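Local coordinates for protein serine-pyruvate aminotransferase (agxt) (Sulfolobus solfataricus, PDB 3ZRP) that probably catalyses the pyridoxal-phosphate-dependent transfer of an amino group from serine to pyruvate, as a dimeric thermophilic aminotransferase of class V, at residues Pro108-Asp112 and His330-Lys334; Leu287-Arg292 and Thr302-Lys307; Lys307-Pro311 and Phe333-Arg337. All blocks are in the same frame, centred on the assembly; numbering follows the deposited sequence. Where two conformers were deposited one is given.

Overall arrangement
From the N terminus, the loop 108-112 comes first, just after strand 102-106 at the border of the seven-stranded sheet. Its partner 330-334 lies more than two hundred residues later, so contact 1 closes the longest loop and joins the loop after that edge strand to the one leading into strand 335-339. Contact 2 is nested inside: 287-292 follows helix 264-284, and the chain returns within ten residues as strand 301-305, which pairs with it. Contact 3 follows in series, 307-311 meeting 333-337, sharing Lys307 with contact 2 and Phe333 and Lys334 with contact 1. Strands 301-305 and 335-339 are neighbours in the small sheet, so contacts 2 and 3 meet there.

Contact 1 of 3, residues Pro108-Asp112 and His330-Lys334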
loop_
_atom_site.group_PDB
_atom_site.type_symbol
_atom_site.label_atom_id
_atom_site.label_comp_id
_atom_site.label_asym_id
_atom_site.label_seq_id
_atom_site.Cartn_x
_atom_site.Cartn_y
_atom_site.Cartn_z
ATOM N N PRO A 108 26.341 -16.338 -6.426
ATOM C CA PRO A 108 27.023 -17.120 -7.485
ATOM C C PRO A 108 27.659 -16.220 -8.538
ATOM O O PRO A 108 27.625 -14.995 -8.374
ATOM C CB PRO A 108 25.867 -17.904 -8.108
ATOM C CG PRO A 108 24.667 -16.914 -8.022
ATOM C CD PRO A 108 24.948 -15.994 -6.820
ATOM N N SER A 109 28.255 -16.806 -9.593
ATOM C CA SER A 109 28.741 -16.029 -10.741
ATOM C C SER A 109 27.541 -15.387 -11.430
ATOM O O SER A 109 26.436 -15.894 -11.294
ATOM C CB SER A 109 29.497 -16.931 -11.729
ATOM O OG SER A 109 30.374 -17.795 -11.032
ATOM N N PRO A 110 27.751 -14.265 -12.165
ATOM C CA PRO A 110 26.563 -13.619 -12.743
ATOM C C PRO A 110 25.651 -14.567 -13.523
ATOM O O PRO A 110 26.129 -15.339 -14.364
ATOM C CB PRO A 110 27.156 -12.560 -13.669
ATOM C CG PRO A 110 28.433 -12.153 -12.954
ATOM C CD PRO A 110 28.963 -13.431 -12.357
ATOM N N GLY A 111 24.354 -14.529 -13.217
ATOM C CA GLY A 111 23.365 -15.275 -14.003
ATOM C C GLY A 111 23.269 -16.730 -13.646
ATOM O O GLY A 111 22.502 -17.473 -14.259
ATOM N N ASP A 112 24.084 -17.148 -12.679
ATOM C CA ASP A 112 24.061 -18.518 -12.160
ATOM C C ASP A 112 23.219 -18.545 -10.884
ATOM O O ASP A 112 22.510 -17.581 -10.581
ATOM C CB ASP A 112 25.504 -18.978 -11.847
ATOM C CG ASP A 112 25.705 -20.481 -12.024
ATOM O OD1 ASP A 112 24.961 -21.307 -11.447
ATOM O OD2 ASP A 112 26.627 -20.845 -12.768
ATOM N N HIS A 330 21.491 -5.683 -14.949
ATOM C CA HIS A 330 22.571 -6.451 -14.340
ATOM C C HIS A 330 23.849 -6.028 -15.029
ATOM O O HIS A 330 23.959 -6.174 -16.249
ATOM C CB HIS A 330 22.331 -7.955 -14.502
ATOM C CG HIS A 330 23.207 -8.820 -13.637
ATOM N ND1 HIS A 330 24.583 -8.740 -13.648
ATOM C CD2 HIS A 330 22.900 -9.803 -12.755
ATOM C CE1 HIS A 330 25.085 -9.629 -12.811
ATOM N NE2 HIS A 330 24.086 -10.292 -12.258
ATOM N N PRO A 331 24.817 -5.502 -14.257
ATOM C CA PRO A 331 26.030 -4.918 -14.838
ATOM C C PRO A 331 26.808 -5.888 -15.727
ATOM O O PRO A 331 27.530 -5.447 -16.621
ATOM C CB PRO A 331 26.868 -4.528 -13.611
ATOM C CG PRO A 331 26.322 -5.347 -12.478
ATOM C CD PRO A 331 24.859 -5.506 -12.781
ATOM N N ALA A 332 26.637 -7.189 -15.504
ATOM C CA ALA A 332 27.419 -8.208 -16.211
ATOM C C ALA A 332 26.885 -8.586 -17.598
ATOM O O ALA A 332 27.580 -9.251 -18.365
ATOM C CB ALA A 332 27.561 -9.442 -15.356
ATOM N N PHE A 333 25.662 -8.163 -17.913
ATOM C CA PHE A 333 25.016 -8.546 -19.175
ATOM C C PHE A 333 24.470 -7.344 -19.935
ATOM O O PHE A 333 24.107 -6.323 -19.335
ATOM C CB PHE A 333 23.866 -9.525 -18.919
ATOM C CG PHE A 333 24.279 -10.824 -18.314
ATOM C CD1 PHE A 333 24.718 -11.871 -19.118
ATOM C CD2 PHE A 333 24.192 -11.024 -16.940
ATOM C CE1 PHE A 333 25.101 -13.089 -18.564
ATOM C CE2 PHE A 333 24.563 -12.239 -16.359
ATOM C CZ PHE A 333 25.015 -13.283 -17.177
ATOM N N LYS A 334 24.436 -7.469 -21.261
ATOM C CA LYS A 334 23.730 -6.527 -22.130
ATOM C C LYS A 334 22.522 -7.294 -22.663
ATOM O O LYS A 334 22.667 -8.248 -23.438
ATOM C CB LYS A 334 24.634 -6.031 -23.268
ATOM C CG LYS A 334 24.069 -4.874 -24.066
ATOM C CD LYS A 334 25.079 -4.400 -25.104
ATOM C CE LYS A 334 24.425 -3.574 -26.206
ATOM N NZ LYS A 334 25.123 -3.723 -27.518
HETATM O O HOH W 1 23.764 -12.893 -10.803
#
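Pro110 and Ala332, whose CA atoms lie 6.5 Å apart, bring together two beta turns, a type II turn from Ser109 to Asp112 and a type I turn from His330 to Phe333. The first follows strand 102-106 of the large sheet; the second leads into strand 335-339 of the three-stranded sheet. The proline ring fits against three side chains. Its CB rests 3.6 Å from Ala332 CB and almost as near His330 CE1, the proline and histidine crossing at about a right angle. Phe333 turns its ring edge to the Pro110-Gly111 peptide, CZ lying 3.7 Å from Pro110 O; separately, CE2 makes an apolar contact with Pro110 CB at 3.8 Å. The same phenyl reaches over one face of the imidazole with CD2, offset toward the rim. With chi1 at -166°, CG of His330 stands opposite the backbone N, and the ring is held from both ends: ND1 takes the Ala332 N-H in the ring plane at 3.2 Å, while NE2 meets a water. No direct hydrogen bond spans the two turns; instead, the water lies 3.0 Å from His330 NE2 and accepts the N-H of Gly111.

Contact 2 of 3, residues Leu287-Arg292 and Thr302-Lys307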
loop_
_atom_site.group_PDB
_atom_site.type_symbol
_atom_site.label_atom_id
_atom_site.label_comp_id
_atom_site.label_asym_id
_atom_site.label_seq_id
_atom_site.Cartn_x
_atom_site.Cartn_y
_atom_site.Cartn_z
ATOM N N LEU A 287 19.838 -16.714 -30.386
ATOM C CA LEU A 287 20.017 -15.802 -29.252
ATOM C C LEU A 287 20.364 -16.565 -27.966
ATOM O O LEU A 287 19.868 -17.678 -27.728
ATOM C CB LEU A 287 18.767 -14.933 -29.042
ATOM C CG LEU A 287 18.412 -13.931 -30.153
ATOM C CD1 LEU A 287 16.959 -13.438 -30.020
ATOM C CD2 LEU A 287 19.401 -12.770 -30.172
ATOM N N GLU A 288 21.224 -15.949 -27.155
ATOM C CA GLU A 288 21.699 -16.520 -25.895
ATOM C C GLU A 288 20.850 -16.038 -24.712
ATOM O O GLU A 288 20.541 -14.856 -24.607
ATOM C CB GLU A 288 23.158 -16.119 -25.668
ATOM C CG GLU A 288 23.874 -16.875 -24.548
ATOM C CD GLU A 288 25.320 -16.410 -24.339
ATOM O OE1 GLU A 288 25.877 -15.746 -25.243
ATOM O OE2 GLU A 288 25.901 -16.718 -23.274
ATOM N N ILE A 289 20.497 -16.973 -23.830
ATOM C CA ILE A 289 19.720 -16.667 -22.622
ATOM C C ILE A 289 20.661 -16.228 -21.476
ATOM O O ILE A 289 21.785 -16.733 -21.353
ATOM C CB ILE A 289 18.835 -17.876 -22.249
ATOM C CG1 ILE A 289 17.784 -18.108 -23.358
ATOM C CG2 ILE A 289 18.155 -17.682 -20.898
ATOM C CD1 ILE A 289 16.986 -19.419 -23.220
ATOM N N VAL A 290 20.220 -15.272 -20.655
ATOM C CA VAL A 290 21.044 -14.775 -19.535
ATOM C C VAL A 290 21.321 -15.880 -18.496
ATOM O O VAL A 290 22.480 -16.086 -18.105
ATOM C CB VAL A 290 20.409 -13.541 -18.855
ATOM C CG1 VAL A 290 21.083 -13.241 -17.508
ATOM C CG2 VAL A 290 20.537 -12.343 -19.761
ATOM N N ALA A 291 20.276 -16.582 -18.059
ATOM C CA ALA A 291 20.428 -17.683 -17.122
ATOM C C ALA A 291 21.500 -18.653 -17.614
ATOM O O ALA A 291 21.396 -19.182 -18.725
ATOM C CB ALA A 291 19.114 -18.418 -16.919
ATOM N N ARG A 292 22.511 -18.890 -16.779
ATOM C CA ARG A 292 23.659 -19.719 -17.158
ATOM C C ARG A 292 23.350 -21.198 -17.226
ATOM O O ARG A 292 23.901 -21.918 -18.054
ATOM C CB ARG A 292 24.847 -19.479 -16.216
ATOM C CG ARG A 292 25.282 -18.030 -16.071
ATOM C CD ARG A 292 26.009 -17.462 -17.305
ATOM N NE ARG A 292 25.083 -17.154 -18.395
ATOM C CZ ARG A 292 25.434 -16.962 -19.664
ATOM N NH1 ARG A 292 26.711 -17.040 -20.040
ATOM N NH2 ARG A 292 24.498 -16.691 -20.569
ATOM N N THR A 302 12.614 -14.473 -18.853
ATOM C CA THR A 302 13.767 -14.921 -19.623
ATOM C C THR A 302 14.558 -13.696 -20.038
ATOM O O THR A 302 14.000 -12.764 -20.593
ATOM C CB THR A 302 13.313 -15.700 -20.907
ATOM O OG1 THR A 302 12.473 -16.797 -20.520
ATOM C CG2 THR A 302 14.530 -16.249 -21.660
ATOM N N GLY A 303 15.860 -13.701 -19.755
ATOM C CA GLY A 303 16.742 -12.601 -20.156
ATOM C C GLY A 303 17.355 -12.940 -21.507
ATOM O O GLY A 303 17.758 -14.101 -21.748
ATOM N N VAL A 304 17.427 -11.941 -22.390
ATOM C CA VAL A 304 17.809 -12.170 -23.786
ATOM C C VAL A 304 19.031 -11.319 -24.065
ATOM O O VAL A 304 18.941 -10.103 -24.113
ATOM C CB VAL A 304 16.643 -11.839 -24.789
ATOM C CG1 VAL A 304 17.023 -12.183 -26.221
ATOM C CG2 VAL A 304 15.338 -12.597 -24.411
ATOM N N ILE A 305 20.187 -11.973 -24.202
ATOM C CA ILE A 305 21.439 -11.273 -24.465
ATOM C C ILE A 305 21.471 -10.733 -25.909
ATOM O O ILE A 305 21.129 -11.453 -26.856
ATOM C CB ILE A 305 22.675 -12.172 -24.178
ATOM C CG1 ILE A 305 22.761 -12.496 -22.674
ATOM C CG2 ILE A 305 23.970 -11.475 -24.621
ATOM C CD1 ILE A 305 23.502 -13.780 -22.351
ATOM N N LEU A 306 21.851 -9.464 -26.034
ATOM C CA LEU A 306 22.076 -8.798 -27.320
ATOM C C LEU A 306 23.564 -8.541 -27.556
ATOM O O LEU A 306 24.215 -7.834 -26.780
ATOM C CB LEU A 306 21.310 -7.474 -27.391
ATOM C CG LEU A 306 19.783 -7.586 -27.448
ATOM C CD1 LEU A 306 19.135 -6.219 -27.312
ATOM C CD2 LEU A 306 19.330 -8.289 -28.724
ATOM N N LYS A 307 24.085 -9.103 -28.646
ATOM C CA LYS A 307 25.507 -9.012 -28.986
ATOM C C LYS A 307 25.861 -7.721 -29.724
ATOM O O LYS A 307 26.988 -7.237 -29.627
ATOM C CB LYS A 307 25.924 -10.234 -29.815
ATOM C CG LYS A 307 25.734 -11.573 -29.094
ATOM C CD LYS A 307 26.936 -11.896 -28.212
ATOM C CE LYS A 307 26.544 -12.660 -26.948
ATOM N NZ LYS A 307 25.703 -13.867 -27.185
HETATM O O HOH W 2 22.527 -13.721 -27.761
HETATM O O HOH W 3 17.296 -15.679 -18.381
#
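Glu288 and Lys307 meet through contrasting torsions: the glutamate has CG anti to the backbone N (chi1 -168°) and runs out straight, whereas the lysine folds at chi2, chi3 and chi4 to bring NZ back across it at about a right angle. Their salt bridge, OE1 to NZ, is 2.7 Å long and uses the anti side of the carboxylate. The other oxygen, OE2, receives Arg292 NH2 at 3.0 Å, again from the anti side but well out of the carboxylate plane. Bends at chi2 and chi3 curl the arginine over its own backbone, where NE bonds to Val290 O and NH2 also reaches Ile289 O, in the carbonyl plane. Ile305 CD1 reaches this charged cluster obliquely, 3.6 Å from Arg292 NH2, and lies against CG and CD of Glu288, while Ile305 CG1 packs on Val290 CG2 at 3.7 Å. The N-H of Ile305 comes in nearly in line with the Glu288 carbonyl (172°), bent modestly at the hydrogen (159°), and Val290 N reaches Gly303 O from above the carbonyl plane. One water links Glu288 N, Ile305 O and Lys307 NZ; a second joins Ala291 N to Gly303 N. Leu287 CD1 meets Val304 CG1 at 4.0 Å, and its side chain touches Leu282, Ile356 and Leu360; Ile289 points away, touching Arg279 and Glu283 of helix 264-284. Glu288 binds calcium in a structure of this protein, though none is bound to this chain. A single beta bridge, Ile289 with Val304, ties 287-292 to the outer strand 301-305 of the small sheet without making it a further strand.

Contact 3 of 3, residues Lys307-Pro311 and Phe333-Arg337; sequences KVADP and FKYFR
Lys334 NZ is joined to the loop 307-311 through a water, which accepts from Lys334 NZ at 2.7 Å and donates to Lys307 O at 2.6 Å. The water's two bonds are the shorter ones; NZ also gives two weak hydrogen bonds, each 3.2 Å long, to Val308 O and Ala309 O. Two carbonyls thus meet the ammonium group directly and a third through the water, which probably suits its positive charge. The lysine gets there because CG is anti to the backbone N (chi1 -170°) and the chain stays nearly straight until a bend at chi4. On the way it crosses the ring of Pro311 at about a right angle, with CE 3.7 Å from Pro311 CD and CG alongside Pro311 CG. The other part of that ring lies on the strand backbone, Pro311 CB coming 3.5 Å from Tyr335 O. CB of Tyr335 points away from the loop; its hydroxyl is bonded to Ser139 O and Val329 N. On the loop side, Glu365 takes the N-H groups of Lys307, Val308 and Ala309. Asp310 is the N-cap of helix 311-319 and Pro311 its first residue, so the contact sets the start of that helix against strand 335-339, while Ala309 touches Leu363 of helix 346-363.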
loop_
_atom_site.group_PDB
_atom_site.type_symbol
_atom_site.label_atom_id
_atom_site.label_comp_id
_atom_site.label_asym_id
_atom_site.label_seq_id
_atom_site.Cartn_x
_atom_site.Cartn_y
_atom_site.Cartn_z
ATOM N N LYS A 307 24.085 -9.103 -28.646
ATOM C CA LYS A 307 25.507 -9.012 -28.986
ATOM C C LYS A 307 25.861 -7.721 -29.724
ATOM O O LYS A 307 26.988 -7.237 -29.627
ATOM C CB LYS A 307 25.924 -10.234 -29.815
ATOM C CG LYS A 307 25.734 -11.573 -29.094
ATOM C CD LYS A 307 26.936 -11.896 -28.212
ATOM C CE LYS A 307 26.544 -12.660 -26.948
ATOM N NZ LYS A 307 25.703 -13.867 -27.185
ATOM N N VAL A 308 24.903 -7.166 -30.461
ATOM C CA VAL A 308 25.147 -5.971 -31.264
ATOM C C VAL A 308 24.171 -4.842 -30.954
ATOM O O VAL A 308 24.590 -3.727 -30.634
ATOM C CB VAL A 308 25.135 -6.313 -32.803
ATOM C CG1 VAL A 308 25.257 -5.054 -33.638
ATOM C CG2 VAL A 308 26.260 -7.283 -33.147
ATOM N N ALA A 309 22.870 -5.124 -31.073
ATOM C CA ALA A 309 21.820 -4.112 -30.909
ATOM C C ALA A 309 21.753 -3.532 -29.489
ATOM O O ALA A 309 22.093 -4.212 -28.511
ATOM C CB ALA A 309 20.469 -4.696 -31.300
ATOM N N ASP A 310 21.313 -2.276 -29.395
ATOM C CA ASP A 310 21.144 -1.577 -28.115
ATOM C C ASP A 310 19.785 -1.932 -27.503
ATOM O O ASP A 310 18.757 -1.761 -28.159
ATOM C CB ASP A 310 21.272 -0.062 -28.332
ATOM C CG ASP A 310 21.003 0.761 -27.065
ATOM O OD1 ASP A 310 21.246 0.280 -25.941
ATOM O OD2 ASP A 310 20.551 1.911 -27.210
ATOM N N PRO A 311 19.773 -2.429 -26.250
ATOM C CA PRO A 311 18.511 -2.887 -25.639
ATOM C C PRO A 311 17.406 -1.823 -25.538
ATOM O O PRO A 311 16.227 -2.178 -25.661
ATOM C CB PRO A 311 18.939 -3.373 -24.250
ATOM C CG PRO A 311 20.374 -3.705 -24.394
ATOM C CD PRO A 311 20.923 -2.692 -25.367
ATOM N N PHE A 333 25.662 -8.163 -17.913
ATOM C CA PHE A 333 25.016 -8.546 -19.175
ATOM C C PHE A 333 24.470 -7.344 -19.935
ATOM O O PHE A 333 24.107 -6.323 -19.335
ATOM C CB PHE A 333 23.866 -9.525 -18.919
ATOM C CG PHE A 333 24.279 -10.824 -18.314
ATOM C CD1 PHE A 333 24.718 -11.871 -19.118
ATOM C CD2 PHE A 333 24.192 -11.024 -16.940
ATOM C CE1 PHE A 333 25.101 -13.089 -18.564
ATOM C CE2 PHE A 333 24.563 -12.239 -16.359
ATOM C CZ PHE A 333 25.015 -13.283 -17.177
ATOM N N LYS A 334 24.436 -7.469 -21.261
ATOM C CA LYS A 334 23.730 -6.527 -22.130
ATOM C C LYS A 334 22.522 -7.294 -22.663
ATOM O O LYS A 334 22.667 -8.248 -23.438
ATOM C CB LYS A 334 24.634 -6.031 -23.268
ATOM C CG LYS A 334 24.069 -4.874 -24.066
ATOM C CD LYS A 334 25.079 -4.400 -25.104
ATOM C CE LYS A 334 24.425 -3.574 -26.206
ATOM N NZ LYS A 334 25.123 -3.723 -27.518
ATOM N N TYR A 335 21.329 -6.903 -22.216
ATOM C CA TYR A 335 20.137 -7.716 -22.440
ATOM C C TYR A 335 18.822 -6.971 -22.246
ATOM O O TYR A 335 18.796 -5.847 -21.728
ATOM C CB TYR A 335 20.176 -8.974 -21.540
ATOM C CG TYR A 335 19.911 -8.736 -20.048
ATOM C CD1 TYR A 335 20.744 -7.930 -19.288
ATOM C CD2 TYR A 335 18.822 -9.357 -19.404
ATOM C CE1 TYR A 335 20.517 -7.725 -17.908
ATOM C CE2 TYR A 335 18.586 -9.175 -18.032
ATOM C CZ TYR A 335 19.436 -8.356 -17.295
ATOM O OH TYR A 335 19.194 -8.146 -15.961
ATOM N N PHE A 336 17.733 -7.606 -22.680
ATOM C CA PHE A 336 16.385 -7.202 -22.287
ATOM C C PHE A 336 15.679 -8.424 -21.722
ATOM O O PHE A 336 16.154 -9.542 -21.861
ATOM C CB PHE A 336 15.603 -6.544 -23.458
ATOM C CG PHE A 336 15.206 -7.502 -24.554
ATOM C CD1 PHE A 336 16.096 -7.820 -25.578
ATOM C CD2 PHE A 336 13.942 -8.093 -24.563
ATOM C CE1 PHE A 336 15.746 -8.714 -26.597
ATOM C CE2 PHE A 336 13.578 -8.994 -25.580
ATOM C CZ PHE A 336 14.487 -9.301 -26.601
ATOM N N ARG A 337 14.550 -8.220 -21.063
ATOM C CA ARG A 337 13.826 -9.325 -20.463
ATOM C C ARG A 337 12.440 -9.497 -21.038
ATOM O O ARG A 337 11.740 -8.521 -21.329
ATOM C CB ARG A 337 13.707 -9.121 -18.958
ATOM C CG ARG A 337 15.027 -9.285 -18.216
ATOM C CD ARG A 337 14.821 -8.959 -16.733
ATOM N NE ARG A 337 14.614 -7.525 -16.538
ATOM C CZ ARG A 337 14.143 -6.964 -15.425
ATOM N NH1 ARG A 337 13.806 -7.710 -14.380
ATOM N NH2 ARG A 337 14.029 -5.639 -15.331
HETATM O O HOH W 4 27.340 -5.131 -28.084
#